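Local coordinates for protein acetone carboxylase alpha subunit (Xanthobacter autotrophicus Py2, PDB 5M45) that is the alpha subunit of a multi-chain enzyme, belongs to the hydantoinase B/oxoprolinase family and binds a manganese ion within its fold, at residues N148-D153 against Y399-L404; I160-E165 against E250-E255; V350-G355 against T386-D391. All blocks are in the same frame, centred on the assembly; numbering follows the deposited sequence.

Contact 1. Residues N148-D153 against Y399-L404. With MN (manganese (II) ion), chain M; ACT (acetate ion), chain N.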
loop_
_atom_site.group_PDB
_atom_site.type_symbol
_atom_site.label_atom_id
_atom_site.label_comp_id
_atom_site.label_asym_id
_atom_site.label_seq_id
_atom_site.Cartn_x
_atom_site.Cartn_y
_atom_site.Cartn_z
ATOM N N ASN A 148 9.194 -13.291 4.414
ATOM C CA ASN A 148 8.256 -13.927 3.477
ATOM C C ASN A 148 8.790 -13.973 2.003
ATOM O O ASN A 148 9.627 -13.155 1.622
ATOM C CB ASN A 148 6.891 -13.204 3.483
ATOM C CG ASN A 148 5.733 -14.078 2.951
ATOM O OD1 ASN A 148 5.825 -15.315 2.900
ATOM N ND2 ASN A 148 4.618 -13.421 2.583
ATOM N N VAL A 149 8.238 -14.890 1.199
ATOM C CA VAL A 149 8.608 -15.034 -0.199
ATOM C C VAL A 149 8.212 -13.803 -1.016
ATOM O O VAL A 149 9.057 -13.196 -1.703
ATOM C CB VAL A 149 7.937 -16.295 -0.806
ATOM C CG1 VAL A 149 8.215 -16.351 -2.310
ATOM C CG2 VAL A 149 8.414 -17.555 -0.116
ATOM N N HIS A 150 6.939 -13.431 -0.924
ATOM C CA HIS A 150 6.404 -12.278 -1.670
ATOM C C HIS A 150 5.039 -11.894 -1.112
ATOM O O HIS A 150 4.436 -12.690 -0.394
ATOM C CB HIS A 150 6.345 -12.528 -3.212
ATOM C CG HIS A 150 5.458 -13.655 -3.655
ATOM N ND1 HIS A 150 5.141 -13.856 -4.976
ATOM C CD2 HIS A 150 4.813 -14.630 -2.973
ATOM C CE1 HIS A 150 4.399 -14.948 -5.100
ATOM N NE2 HIS A 150 4.187 -15.435 -3.900
ATOM N N PRO A 151 4.545 -10.688 -1.431
ATOM C CA PRO A 151 3.258 -10.250 -0.855
ATOM C C PRO A 151 2.030 -11.142 -1.135
ATOM O O PRO A 151 1.164 -11.264 -0.264
ATOM C CB PRO A 151 3.075 -8.844 -1.421
ATOM C CG PRO A 151 4.499 -8.362 -1.661
ATOM C CD PRO A 151 5.219 -9.583 -2.167
ATOM N N CYS A 152 1.970 -11.831 -2.277
ATOM C CA CYS A 152 0.848 -12.706 -2.569
ATOM C C CYS A 152 0.677 -13.971 -1.684
ATOM O O CYS A 152 -0.378 -14.634 -1.750
ATOM C CB CYS A 152 0.798 -13.077 -4.044
ATOM S SG CYS A 152 0.147 -11.724 -5.067
ATOM N N ASP A 153 1.697 -14.329 -0.884
ATOM C CA ASP A 153 1.538 -15.396 0.079
ATOM C C ASP A 153 1.108 -14.806 1.434
ATOM O O ASP A 153 1.946 -14.280 2.188
ATOM C CB ASP A 153 2.794 -16.233 0.191
ATOM C CG ASP A 153 3.070 -17.033 -1.062
ATOM O OD1 ASP A 153 2.116 -17.278 -1.850
ATOM O OD2 ASP A 153 4.240 -17.434 -1.302
ATOM N N TYR A 399 8.158 -11.222 -7.523
ATOM C CA TYR A 399 8.579 -12.443 -8.208
ATOM C C TYR A 399 9.983 -12.921 -7.759
ATOM O O TYR A 399 10.872 -13.221 -8.569
ATOM C CB TYR A 399 8.429 -12.358 -9.736
ATOM C CG TYR A 399 8.639 -13.727 -10.376
ATOM C CD1 TYR A 399 8.050 -14.857 -9.860
ATOM C CD2 TYR A 399 9.470 -13.873 -11.479
ATOM C CE1 TYR A 399 8.270 -16.121 -10.425
ATOM C CE2 TYR A 399 9.712 -15.133 -12.055
ATOM C CZ TYR A 399 9.132 -16.246 -11.518
ATOM O OH TYR A 399 9.374 -17.503 -12.054
ATOM N N SER A 400 10.114 -12.979 -6.429
ATOM C CA SER A 400 11.280 -13.516 -5.716
ATOM C C SER A 400 11.808 -14.822 -6.339
ATOM O O SER A 400 13.025 -15.067 -6.430
ATOM C CB SER A 400 10.848 -13.840 -4.273
ATOM O OG SER A 400 11.975 -13.622 -3.491
ATOM N N TRP A 401 10.867 -15.666 -6.715
ATOM C CA TRP A 401 11.177 -16.980 -7.299
ATOM C C TRP A 401 12.137 -16.940 -8.469
ATOM O O TRP A 401 12.877 -17.889 -8.639
ATOM C CB TRP A 401 9.896 -17.698 -7.792
ATOM C CG TRP A 401 8.819 -17.935 -6.768
ATOM C CD1 TRP A 401 7.560 -17.418 -6.783
ATOM C CD2 TRP A 401 8.891 -18.812 -5.632
ATOM N NE1 TRP A 401 6.813 -17.946 -5.742
ATOM C CE2 TRP A 401 7.611 -18.778 -4.999
ATOM C CE3 TRP A 401 9.894 -19.621 -5.079
ATOM C CZ2 TRP A 401 7.337 -19.500 -3.848
ATOM C CZ3 TRP A 401 9.594 -20.354 -3.935
ATOM C CH2 TRP A 401 8.328 -20.296 -3.335
ATOM N N HIS A 402 12.094 -15.912 -9.302
ATOM C CA HIS A 402 12.972 -15.848 -10.520
ATOM C C HIS A 402 14.441 -16.145 -10.176
ATOM O O HIS A 402 15.112 -16.966 -10.836
ATOM C CB HIS A 402 12.861 -14.470 -11.145
ATOM C CG HIS A 402 13.498 -14.323 -12.492
ATOM N ND1 HIS A 402 13.225 -15.159 -13.546
ATOM C CD2 HIS A 402 14.364 -13.393 -12.965
ATOM C CE1 HIS A 402 13.905 -14.766 -14.613
ATOM N NE2 HIS A 402 14.603 -13.690 -14.286
ATOM N N PHE A 403 14.902 -15.496 -9.090
ATOM C CA PHE A 403 16.247 -15.741 -8.558
ATOM C C PHE A 403 16.325 -16.998 -7.713
ATOM O O PHE A 403 17.255 -17.807 -7.861
ATOM C CB PHE A 403 16.730 -14.513 -7.744
ATOM C CG PHE A 403 17.141 -13.305 -8.593
ATOM C CD1 PHE A 403 16.917 -13.230 -9.989
ATOM C CD2 PHE A 403 17.763 -12.238 -7.967
ATOM C CE1 PHE A 403 17.320 -12.105 -10.708
ATOM C CE2 PHE A 403 18.158 -11.127 -8.673
ATOM C CZ PHE A 403 17.930 -11.051 -10.051
ATOM N N LEU A 404 15.363 -17.178 -6.815
ATOM C CA LEU A 404 15.395 -18.310 -5.870
ATOM C C LEU A 404 15.493 -19.691 -6.554
ATOM O O LEU A 404 16.374 -20.482 -6.235
ATOM C CB LEU A 404 14.144 -18.285 -4.944
ATOM C CG LEU A 404 14.036 -17.149 -3.895
ATOM C CD1 LEU A 404 12.677 -17.183 -3.202
ATOM C CD2 LEU A 404 15.140 -17.239 -2.849
HETATM MN MN MN M . 3.021 -17.436 -3.682
HETATM C C ACT N . 3.901 -19.461 -5.003
HETATM O O ACT N . 4.166 -18.278 -5.316
HETATM O OXT ACT N . 3.242 -19.706 -3.969
HETATM C CH3 ACT N . 4.378 -20.584 -5.883
#

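Contact 2. Residues I160-E165 against E250-E255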
loop_
_atom_site.group_PDB
_atom_site.type_symbol
_atom_site.label_atom_id
_atom_site.label_comp_id
_atom_site.label_asym_id
_atom_site.label_seq_id
_atom_site.Cartn_x
_atom_site.Cartn_y
_atom_site.Cartn_z
ATOM N N ILE A 160 -2.269 -20.493 20.480
ATOM C CA ILE A 160 -2.980 -21.590 21.158
ATOM C C ILE A 160 -2.714 -21.544 22.661
ATOM O O ILE A 160 -1.557 -21.542 23.087
ATOM C CB ILE A 160 -2.547 -22.968 20.579
ATOM C CG1 ILE A 160 -2.760 -22.978 19.057
ATOM C CG2 ILE A 160 -3.303 -24.089 21.277
ATOM C CD1 ILE A 160 -2.203 -24.192 18.315
ATOM N N PHE A 161 -3.788 -21.519 23.453
ATOM C CA PHE A 161 -3.755 -21.399 24.920
ATOM C C PHE A 161 -4.304 -22.664 25.609
ATOM O O PHE A 161 -5.139 -23.366 25.067
ATOM C CB PHE A 161 -4.555 -20.147 25.375
ATOM C CG PHE A 161 -3.791 -18.838 25.223
ATOM C CD1 PHE A 161 -3.656 -18.234 23.991
ATOM C CD2 PHE A 161 -3.247 -18.209 26.341
ATOM C CE1 PHE A 161 -2.978 -17.010 23.855
ATOM C CE2 PHE A 161 -2.545 -17.020 26.209
ATOM C CZ PHE A 161 -2.424 -16.402 24.973
ATOM N N TRP A 162 -3.771 -22.973 26.779
ATOM C CA TRP A 162 -4.259 -24.045 27.635
ATOM C C TRP A 162 -4.263 -23.506 29.068
ATOM O O TRP A 162 -3.223 -23.100 29.593
ATOM C CB TRP A 162 -3.398 -25.319 27.546
ATOM C CG TRP A 162 -3.931 -26.428 28.435
ATOM C CD1 TRP A 162 -3.384 -26.872 29.632
ATOM C CD2 TRP A 162 -5.106 -27.208 28.234
ATOM N NE1 TRP A 162 -4.167 -27.868 30.172
ATOM C CE2 TRP A 162 -5.225 -28.095 29.334
ATOM C CE3 TRP A 162 -6.068 -27.249 27.232
ATOM C CZ2 TRP A 162 -6.264 -29.009 29.448
ATOM C CZ3 TRP A 162 -7.122 -28.180 27.361
ATOM C CH2 TRP A 162 -7.193 -29.048 28.442
ATOM N N GLU A 163 -5.454 -23.489 29.672
ATOM C CA GLU A 163 -5.645 -22.963 31.029
ATOM C C GLU A 163 -4.999 -21.605 31.261
ATOM O O GLU A 163 -4.313 -21.388 32.242
ATOM C CB GLU A 163 -5.203 -24.011 32.052
ATOM C CG GLU A 163 -6.304 -25.079 32.142
ATOM C CD GLU A 163 -5.984 -26.249 33.037
ATOM O OE1 GLU A 163 -4.867 -26.246 33.624
ATOM O OE2 GLU A 163 -6.855 -27.178 33.125
ATOM N N GLY A 164 -5.227 -20.697 30.324
ATOM C CA GLY A 164 -4.778 -19.326 30.422
ATOM C C GLY A 164 -3.347 -19.038 30.041
ATOM O O GLY A 164 -2.928 -17.909 30.147
ATOM N N GLU A 165 -2.589 -20.025 29.589
ATOM C CA GLU A 165 -1.187 -19.817 29.196
ATOM C C GLU A 165 -0.949 -20.287 27.754
ATOM O O GLU A 165 -1.620 -21.184 27.268
ATOM C CB GLU A 165 -0.247 -20.560 30.155
ATOM C CG GLU A 165 -0.431 -20.250 31.644
ATOM C CD GLU A 165 0.556 -21.026 32.499
ATOM O OE1 GLU A 165 0.348 -22.248 32.639
ATOM O OE2 GLU A 165 1.583 -20.470 32.971
ATOM N N GLU A 250 -8.326 -30.890 22.127
ATOM C CA GLU A 250 -8.835 -32.240 22.347
ATOM C C GLU A 250 -7.735 -33.232 22.723
ATOM O O GLU A 250 -7.920 -34.051 23.624
ATOM C CB GLU A 250 -9.602 -32.755 21.109
ATOM C CG GLU A 250 -10.994 -32.122 20.966
ATOM C CD GLU A 250 -11.650 -32.237 19.596
ATOM O OE1 GLU A 250 -11.047 -32.803 18.650
ATOM O OE2 GLU A 250 -12.801 -31.710 19.452
ATOM N N VAL A 251 -6.609 -33.159 22.024
ATOM C CA VAL A 251 -5.443 -34.012 22.293
ATOM C C VAL A 251 -4.896 -33.757 23.686
ATOM O O VAL A 251 -4.615 -34.705 24.418
ATOM C CB VAL A 251 -4.352 -33.844 21.191
ATOM C CG1 VAL A 251 -3.037 -34.463 21.594
ATOM C CG2 VAL A 251 -4.840 -34.472 19.888
ATOM N N VAL A 252 -4.766 -32.493 24.074
ATOM C CA VAL A 252 -4.310 -32.157 25.423
ATOM C C VAL A 252 -5.300 -32.665 26.497
ATOM O O VAL A 252 -4.887 -33.233 27.513
ATOM C CB VAL A 252 -4.050 -30.643 25.577
ATOM C CG1 VAL A 252 -3.808 -30.269 27.050
ATOM C CG2 VAL A 252 -2.861 -30.228 24.708
ATOM N N ALA A 253 -6.596 -32.455 26.277
ATOM C CA ALA A 253 -7.640 -32.949 27.203
ATOM C C ALA A 253 -7.535 -34.453 27.374
ATOM O O ALA A 253 -7.599 -34.935 28.478
ATOM C CB ALA A 253 -9.022 -32.573 26.712
ATOM N N GLU A 254 -7.368 -35.188 26.283
ATOM C CA GLU A 254 -7.285 -36.645 26.333
ATOM C C GLU A 254 -5.949 -37.223 26.880
ATOM O O GLU A 254 -5.988 -38.162 27.651
ATOM C CB GLU A 254 -7.612 -37.273 24.975
ATOM C CG GLU A 254 -7.520 -38.815 25.042
ATOM C CD GLU A 254 -8.108 -39.563 23.845
ATOM O OE1 GLU A 254 -8.124 -38.966 22.748
ATOM O OE2 GLU A 254 -8.526 -40.762 24.014
ATOM N N GLU A 255 -4.794 -36.706 26.459
ATOM C CA GLU A 255 -3.473 -37.282 26.845
ATOM C C GLU A 255 -2.715 -36.532 27.923
ATOM O O GLU A 255 -1.708 -37.045 28.440
ATOM C CB GLU A 255 -2.550 -37.406 25.630
ATOM C CG GLU A 255 -3.122 -38.121 24.424
ATOM C CD GLU A 255 -3.593 -39.551 24.741
ATOM O OE1 GLU A 255 -3.096 -40.185 25.709
ATOM O OE2 GLU A 255 -4.446 -40.076 24.024
#

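Contact 3. Residues V350-G355 against T386-D391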
loop_
_atom_site.group_PDB
_atom_site.type_symbol
_atom_site.label_atom_id
_atom_site.label_comp_id
_atom_site.label_asym_id
_atom_site.label_seq_id
_atom_site.Cartn_x
_atom_site.Cartn_y
_atom_site.Cartn_z
ATOM N N VAL A 350 15.562 -15.727 5.221
ATOM C CA VAL A 350 14.543 -16.714 5.584
ATOM C C VAL A 350 13.966 -17.450 4.365
ATOM O O VAL A 350 13.911 -18.690 4.373
ATOM C CB VAL A 350 13.381 -16.071 6.400
ATOM C CG1 VAL A 350 12.249 -17.061 6.597
ATOM C CG2 VAL A 350 13.868 -15.542 7.762
ATOM N N SER A 351 13.494 -16.724 3.345
ATOM C CA SER A 351 12.942 -17.394 2.167
ATOM C C SER A 351 14.020 -18.211 1.413
ATOM O O SER A 351 13.737 -19.306 0.938
ATOM C CB SER A 351 12.253 -16.391 1.232
ATOM O OG SER A 351 13.154 -15.368 0.776
ATOM N N PHE A 352 15.242 -17.664 1.311
ATOM C CA PHE A 352 16.313 -18.383 0.660
ATOM C C PHE A 352 16.662 -19.715 1.353
ATOM O O PHE A 352 16.711 -20.760 0.694
ATOM C CB PHE A 352 17.576 -17.515 0.531
ATOM C CG PHE A 352 18.679 -18.162 -0.280
ATOM C CD1 PHE A 352 18.642 -18.115 -1.660
ATOM C CD2 PHE A 352 19.702 -18.820 0.333
ATOM C CE1 PHE A 352 19.645 -18.737 -2.424
ATOM C CE2 PHE A 352 20.743 -19.411 -0.424
ATOM C CZ PHE A 352 20.694 -19.388 -1.798
ATOM N N THR A 353 16.872 -19.690 2.661
ATOM C CA THR A 353 17.241 -20.892 3.423
ATOM C C THR A 353 16.056 -21.886 3.623
ATOM O O THR A 353 16.264 -23.138 3.641
ATOM C CB THR A 353 17.885 -20.544 4.771
ATOM O OG1 THR A 353 16.974 -19.808 5.596
ATOM C CG2 THR A 353 19.200 -19.759 4.574
ATOM N N SER A 354 14.841 -21.354 3.762
ATOM C CA SER A 354 13.622 -22.198 3.818
ATOM C C SER A 354 13.414 -23.005 2.519
ATOM O O SER A 354 13.000 -24.181 2.573
ATOM C CB SER A 354 12.364 -21.398 4.191
ATOM O OG SER A 354 12.513 -20.833 5.488
ATOM N N GLY A 355 13.743 -22.404 1.370
ATOM C CA GLY A 355 13.700 -23.136 0.112
ATOM C C GLY A 355 14.727 -24.263 -0.002
ATOM O O GLY A 355 14.452 -25.307 -0.620
ATOM N N THR A 386 24.008 -9.059 -0.591
ATOM C CA THR A 386 23.689 -9.887 -1.748
ATOM C C THR A 386 22.174 -9.916 -1.982
ATOM O O THR A 386 21.375 -9.524 -1.114
ATOM C CB THR A 386 24.229 -11.333 -1.594
ATOM O OG1 THR A 386 23.654 -11.919 -0.416
ATOM C CG2 THR A 386 25.786 -11.366 -1.474
ATOM N N TRP A 387 21.760 -10.404 -3.147
ATOM C CA TRP A 387 20.319 -10.483 -3.466
ATOM C C TRP A 387 19.533 -11.408 -2.524
ATOM O O TRP A 387 18.333 -11.166 -2.305
ATOM C CB TRP A 387 20.078 -10.866 -4.948
ATOM C CG TRP A 387 20.507 -12.299 -5.309
ATOM C CD1 TRP A 387 21.692 -12.695 -5.899
ATOM C CD2 TRP A 387 19.742 -13.475 -5.103
ATOM N NE1 TRP A 387 21.683 -14.069 -6.070
ATOM C CE2 TRP A 387 20.498 -14.564 -5.590
ATOM C CE3 TRP A 387 18.461 -13.722 -4.572
ATOM C CZ2 TRP A 387 20.008 -15.886 -5.558
ATOM C CZ3 TRP A 387 18.000 -15.024 -4.521
ATOM C CH2 TRP A 387 18.757 -16.091 -5.017
ATOM N N MET A 388 20.184 -12.462 -2.004
ATOM C CA MET A 388 19.585 -13.385 -1.030
ATOM C C MET A 388 19.603 -12.901 0.449
ATOM O O MET A 388 18.972 -13.514 1.291
ATOM C CB MET A 388 20.159 -14.819 -1.135
ATOM C CG MET A 388 21.624 -14.994 -0.734
ATOM S SD MET A 388 22.825 -14.743 -2.052
ATOM C CE MET A 388 22.579 -16.250 -3.009
ATOM N N ASN A 389 20.312 -11.810 0.751
ATOM C CA ASN A 389 20.319 -11.210 2.119
ATOM C C ASN A 389 20.518 -9.688 1.977
ATOM O O ASN A 389 21.555 -9.149 2.353
ATOM C CB ASN A 389 21.386 -11.883 2.983
ATOM C CG ASN A 389 21.361 -11.461 4.442
ATOM O OD1 ASN A 389 20.364 -10.867 4.972
ATOM N ND2 ASN A 389 22.470 -11.726 5.123
ATOM N N PRO A 390 19.513 -8.997 1.405
ATOM C CA PRO A 390 19.711 -7.581 1.079
ATOM C C PRO A 390 19.819 -6.689 2.284
ATOM O O PRO A 390 19.300 -7.017 3.350
ATOM C CB PRO A 390 18.471 -7.205 0.250
ATOM C CG PRO A 390 17.832 -8.496 -0.139
ATOM C CD PRO A 390 18.193 -9.495 0.913
ATOM N N ASP A 391 20.435 -5.537 2.083
ATOM C CA ASP A 391 20.676 -4.537 3.140
ATOM C C ASP A 391 19.984 -3.199 2.857
ATOM O O ASP A 391 20.463 -2.130 3.306
ATOM C CB ASP A 391 22.206 -4.360 3.317
ATOM C CG ASP A 391 22.900 -3.829 2.026
ATOM O OD1 ASP A 391 22.317 -3.789 0.940
ATOM O OD2 ASP A 391 24.067 -3.392 2.110
#

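Contact 1. Residues N148-D153 against Y399-L404
His150 and Trp401 meet beside the manganese site of this hydantoinase B/oxoprolinase-family subunit, where the loop entering strand 153-162 faces the beginning of helix 401-422. Metal bonds hold the first segment: His150 NE2 lies 2.3 Å from the manganese ion and Asp153 OD1 lies 2.0 Å from it. A type I turn from His150 to Asp153 brings both ligands to the same ion, and His175 completes the protein's share of the site. An acetate ion, probably from the crystallisation liquor, binds the metal through both oxygens.

Among the hydrogen bonds, Trp401 NE1 donates to acetate O at 2.7 Å with an N-H...O angle of 151°, the oxygen lying at the indole edge near its plane. The helix thereby holds the metal-bound anion from the second shell. The second imidazole nitrogen, His150 ND1, is hydrogen-bonded to Ser398 O, so that with the metal at NE2 both nitrogens are held and the ring's rotation is probably fixed. The turn itself is braced by Asn148 ND2, which reaches Asp153 O at 2.8 Å in the carbonyl plane.

The aromatic contact is edge-to-face: the indole edge points toward the face of His150, with the planes at 76°. Apolar packing comes from Val149, whose CG1, anti to the backbone N (chi1 174°), sits over the six-membered ring of Trp401 as a CH-pi contact, 3.6 Å from CZ2. Just beside it, Ser400 CB approaches Val149 O to 3.2 Å, while Ser400 OG is hydrogen-bonded to Asn346 O.

Contact 2. Residues I160-E165 against E250-E255
Trp162 N donates to Glu165 O at 2.8 Å, and Glu165 N answers with a bond of 3.1 Å to Trp162 O; the residue so held is the one that reaches across to Val252 and Ala253 on helix 227-255. The paired bonds close a type I' turn in which Glu163 and Gly164 occupy the two corner positions, both with positive phi. CG of Trp162 stands anti to its own amide nitrogen (chi1 -179°), which sends the indole out from the strand toward the helix.

There it is met head-on by Val252. The methyl CG1 stands 3.4 Å from the centroid of the six-membered ring, 11° off the ring normal, a well-centred CH-pi contact. It is equally near the two atoms of the bond shared by both rings, 3.5 Å from Trp162 CD2 and from Trp162 CE2. The opposite face of the indole is approached by Glu163 CG, from the turn itself, at 4.0 Å above the ring plane and toward the rim, so that the flat group is sandwiched between aliphatic carbons.

The turn is the tip of a tight two-residue beta hairpin joining strands 153-162 and 165-175, neighbours in the seven-stranded antiparallel sheet, and the contact lays this tip against the last turns of helix 227-255. Ile257, at the start of the following helix 257-282, touches both Trp162 and Val252. Elsewhere on the same helix end, Glu254 and Glu255 form salt bridges with Arg63 and Lys59 of helix 54-75, respectively. Farther along the indole, Trp162 CH2 comes within 4.3 Å of Ala253 CB.

Contact 3. Residues V350-G355 against T386-D391
One methionine side chain, Met388, is folded so that its two ends lie on two different aromatic rings. Its CB packs over one face of Phe352, 3.7 Å from Phe352 CD1, while its terminal CE sits 3.4 Å above the indole plane of the adjacent Trp387, toward the rim. The fold-back begins with CG placed between the backbone N and the carbonyl carbon (chi1 68°) and continues with bends at chi2 and chi3. CE also touches the far end of the phenyl ring, at 3.9 Å from Phe352 CZ. The sulfur, SD, stands farther off, 5.2 Å from the Phe352 ring centroid but only 13° off its normal.

Phe352 and Trp387 touch as well, in an offset edge-to-face pair. The phenyl edge is directed at the indole face with the planes at 83°, and the nearest approach is Phe352 CE1 to Trp387 CH2, at 3.8 Å.

Behind the phenylalanine, the helix carries a doubly used carbonyl: Val350 O accepts from Ser354 OG at 2.8 Å as well as from Ser354 N, the two donors arriving from opposite faces of its plane. The serine hydroxyl is thus turned back onto its own helix. Leu404 and Ala407 of helix 401-422 pack against both Phe352 and Trp387, and Phe334 adds a further edge-to-face partner to Phe352.

All three touching residues are buried, and the whole is a Met-aromatic contact supplemented by an aromatic pair, joining helix 349-361 to the type I turn from Thr386 to Asn389.

Contacts 1 and 3 are neighbours in the interior of the subunit, their centres 10 Å apart, and they touch mainly through helix 401-422: Phe403 and Leu404 of contact 1 pack on Trp387 of contact 3, Leu404 also meets Phe352, and Val149 lies against Ser351. Contact 2 lies far out, about 36 Å between centres from either. Along the chain both contacts 2 and 3 are nested within the loop closed by contact 1, and contact 2 closes before contact 3 opens. Strand 153-162 connects contacts 1 and 2 directly, carrying manganese ligand Asp153 at its start and Trp162 at its end, so one strand spans from the buried metal site to the outlying hairpin.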